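Local structure of glycoside hydrolase family 16 protein (Bacteroides ovatus, 7KR6) at residues K48-E53 against G97-K102. The protein probably hydrolyses beta-glucans as an endo-glucanase, cutting O-glycosidic bonds within mixed-linkage chains. The protein carries 1 engineered substitution. Numbering follows the deposited sequence.
Sequences KVWTKE and GRINSK. With BGC (beta-D-glucopyranose), chain C.
Glu53 OE2 takes two hydrogen bonds from the strand opposite, from Arg98 NE at 3.0 Å, a salt bridge, and from Asn100 ND2 at 2.9 Å. The two donors arrive from opposite faces of the carboxylate, each well out of its plane, and the guanidinium plane stands 76° from that of the carboxylate. Arg98 itself meets the acid edge-on. With its CG anti to the backbone N (chi1 172°) and the chain extended as far as NE, it carries NH2 to O6 of the glucose, 3.1 Å away. A water accepts from the same NH2, and Glu53 OE1 is hydrogen-bonded to His55 NE2.

Antiparallel pairing sets this geometry: Thr51 and Asn100 form a hydrogen-bonded pair, followed by Glu53 N to Arg98 O. Asn100 OD1 closes an Asx turn on Lys102 N (2.9 Å), using an in-plane lone pair, which fixes the amide's rotation and turns ND2 to the acid.

On the other face of the strands, Ile99 CD1 lies over the six-membered ring of Trp50, 4.1 Å from its centroid and 28° off the normal, a CH-pi contact; Val49 CG1 lies against the opposite face, toward the rim. Trp50 NE1 is hydrogen-bonded to Asp40 OD2.

The short edge strand thus extends the family 16 beta-sandwich beside the glycan cleft, and Glu53 is a second-shell group whose bond to NE probably positions sugar-binding Arg98 and offsets its charge.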
loop_
_atom_site.group_PDB
_atom_site.type_symbol
_atom_site.label_atom_id
_atom_site.label_comp_id
_atom_site.label_asym_id
_atom_site.label_seq_id
_atom_site.Cartn_x
_atom_site.Cartn_y
_atom_site.Cartn_z
ATOM N N LYS A 48 -8.832 1.072 34.168
ATOM C CA LYS A 48 -7.529 1.704 34.517
ATOM C C LYS A 48 -6.520 1.465 33.388
ATOM O O LYS A 48 -5.468 2.067 33.398
ATOM C CB LYS A 48 -6.969 1.155 35.823
ATOM C CG LYS A 48 -7.874 1.384 37.035
ATOM C CD LYS A 48 -7.170 1.086 38.340
ATOM C CE LYS A 48 -7.937 1.585 39.551
ATOM N NZ LYS A 48 -9.109 0.721 39.846
ATOM N N VAL A 49 -6.882 0.643 32.411
ATOM C CA VAL A 49 -5.995 0.301 31.271
ATOM C C VAL A 49 -6.625 0.717 29.946
ATOM O O VAL A 49 -5.865 1.167 29.084
ATOM C CB VAL A 49 -5.678 -1.197 31.270
ATOM C CG1 VAL A 49 -4.857 -1.593 30.035
ATOM C CG2 VAL A 49 -4.954 -1.565 32.555
ATOM N N TRP A 50 -7.931 0.502 29.775
ATOM C CA TRP A 50 -8.599 0.663 28.452
ATOM C C TRP A 50 -9.674 1.739 28.498
ATOM O O TRP A 50 -10.293 1.936 29.575
ATOM C CB TRP A 50 -9.186 -0.685 28.005
ATOM C CG TRP A 50 -8.209 -1.811 27.955
ATOM C CD1 TRP A 50 -8.069 -2.828 28.842
ATOM C CD2 TRP A 50 -7.150 -1.983 26.988
ATOM N NE1 TRP A 50 -7.040 -3.652 28.483
ATOM C CE2 TRP A 50 -6.474 -3.178 27.327
ATOM C CE3 TRP A 50 -6.773 -1.292 25.817
ATOM C CZ2 TRP A 50 -5.374 -3.668 26.620
ATOM C CZ3 TRP A 50 -5.723 -1.816 25.090
ATOM C CH2 TRP A 50 -5.026 -2.968 25.474
ATOM N N THR A 51 -9.948 2.355 27.351
ATOM C CA THR A 51 -11.061 3.257 27.089
ATOM C C THR A 51 -11.807 2.726 25.868
ATOM O O THR A 51 -11.149 2.525 24.833
ATOM C CB THR A 51 -10.569 4.680 26.861
ATOM O OG1 THR A 51 -9.688 4.937 27.948
ATOM C CG2 THR A 51 -11.664 5.709 26.740
ATOM N N LYS A 52 -13.110 2.535 25.995
ATOM C CA LYS A 52 -14.017 2.319 24.847
ATOM C C LYS A 52 -14.229 3.620 24.088
ATOM O O LYS A 52 -14.443 4.665 24.695
ATOM C CB LYS A 52 -15.365 1.745 25.310
ATOM C CG LYS A 52 -15.257 0.500 26.157
ATOM C CD LYS A 52 -16.603 -0.020 26.560
ATOM C CE LYS A 52 -16.564 -1.239 27.441
ATOM N NZ LYS A 52 -17.937 -1.804 27.590
ATOM N N GLU A 53 -14.181 3.554 22.754
ATOM C CA GLU A 53 -14.315 4.735 21.891
ATOM C C GLU A 53 -15.741 4.822 21.387
ATOM O O GLU A 53 -16.397 3.756 21.164
ATOM C CB GLU A 53 -13.294 4.749 20.735
ATOM C CG GLU A 53 -11.876 4.820 21.238
ATOM C CD GLU A 53 -10.848 5.054 20.139
ATOM O OE1 GLU A 53 -11.164 5.823 19.234
ATOM O OE2 GLU A 53 -9.778 4.436 20.184
ATOM N N GLY A 97 -16.982 -2.007 17.821
ATOM C CA GLY A 97 -16.192 -1.617 18.995
ATOM C C GLY A 97 -14.734 -1.382 18.735
ATOM O O GLY A 97 -14.117 -2.000 17.813
ATOM N N ARG A 98 -14.186 -0.480 19.549
ATOM C CA ARG A 98 -12.781 -0.042 19.433
ATOM C C ARG A 98 -12.337 0.384 20.828
ATOM O O ARG A 98 -13.095 1.155 21.472
ATOM C CB ARG A 98 -12.674 1.158 18.490
ATOM C CG ARG A 98 -11.299 1.819 18.449
ATOM C CD ARG A 98 -11.113 2.635 17.209
ATOM N NE ARG A 98 -10.036 3.617 17.306
ATOM C CZ ARG A 98 -9.503 4.234 16.278
ATOM N NH1 ARG A 98 -9.849 3.921 15.052
ATOM N NH2 ARG A 98 -8.597 5.196 16.464
ATOM N N ILE A 99 -11.168 -0.057 21.252
ATOM C CA ILE A 99 -10.577 0.396 22.541
ATOM C C ILE A 99 -9.150 0.866 22.322
ATOM O O ILE A 99 -8.435 0.392 21.410
ATOM C CB ILE A 99 -10.639 -0.720 23.589
ATOM C CG1 ILE A 99 -9.680 -1.857 23.268
ATOM C CG2 ILE A 99 -12.058 -1.185 23.806
ATOM C CD1 ILE A 99 -9.640 -2.989 24.275
ATOM N N ASN A 100 -8.674 1.653 23.286
ATOM C CA ASN A 100 -7.263 2.030 23.321
ATOM C C ASN A 100 -6.796 2.139 24.770
ATOM O O ASN A 100 -7.643 2.343 25.641
ATOM C CB ASN A 100 -7.053 3.356 22.587
ATOM C CG ASN A 100 -7.661 4.569 23.278
ATOM O OD1 ASN A 100 -7.076 5.054 24.257
ATOM N ND2 ASN A 100 -8.830 5.028 22.840
ATOM N N SER A 101 -5.492 2.209 24.958
ATOM C CA SER A 101 -4.850 2.385 26.276
ATOM C C SER A 101 -4.135 3.740 26.373
ATOM O O SER A 101 -3.250 3.852 27.272
ATOM C CB SER A 101 -3.971 1.201 26.597
ATOM O OG SER A 101 -2.795 1.153 25.797
ATOM N N LYS A 102 -4.522 4.730 25.586
ATOM C CA LYS A 102 -3.858 6.068 25.599
ATOM C C LYS A 102 -3.957 6.669 26.999
ATOM O O LYS A 102 -5.080 6.666 27.605
ATOM C CB LYS A 102 -4.505 7.046 24.632
ATOM C CG LYS A 102 -3.738 8.332 24.417
ATOM C CD LYS A 102 -4.410 9.206 23.439
ATOM C CE LYS A 102 -3.556 10.370 22.995
ATOM N NZ LYS A 102 -3.092 11.111 24.178
HETATM C C2 BGC C . -6.617 7.240 9.604
HETATM C C3 BGC C . -6.445 8.632 10.266
HETATM C C4 BGC C . -6.736 8.609 11.750
HETATM C C5 BGC C . -5.918 7.526 12.481
HETATM C C6 BGC C . -6.221 7.368 13.949
HETATM C C1 BGC C . -5.818 6.286 10.451
HETATM O O2 BGC C . -6.245 7.215 8.258
HETATM O O3 BGC C . -7.309 9.501 9.525
HETATM O O4 BGC C . -6.452 9.922 12.307
HETATM O O5 BGC C . -6.189 6.250 11.819
HETATM O O6 BGC C . -7.616 7.028 14.151
HETATM O O HOH W 1 -7.424 6.023 26.673
HETATM O O HOH W 2 -16.291 1.036 20.895
HETATM O O HOH W 3 -8.280 6.677 19.015
#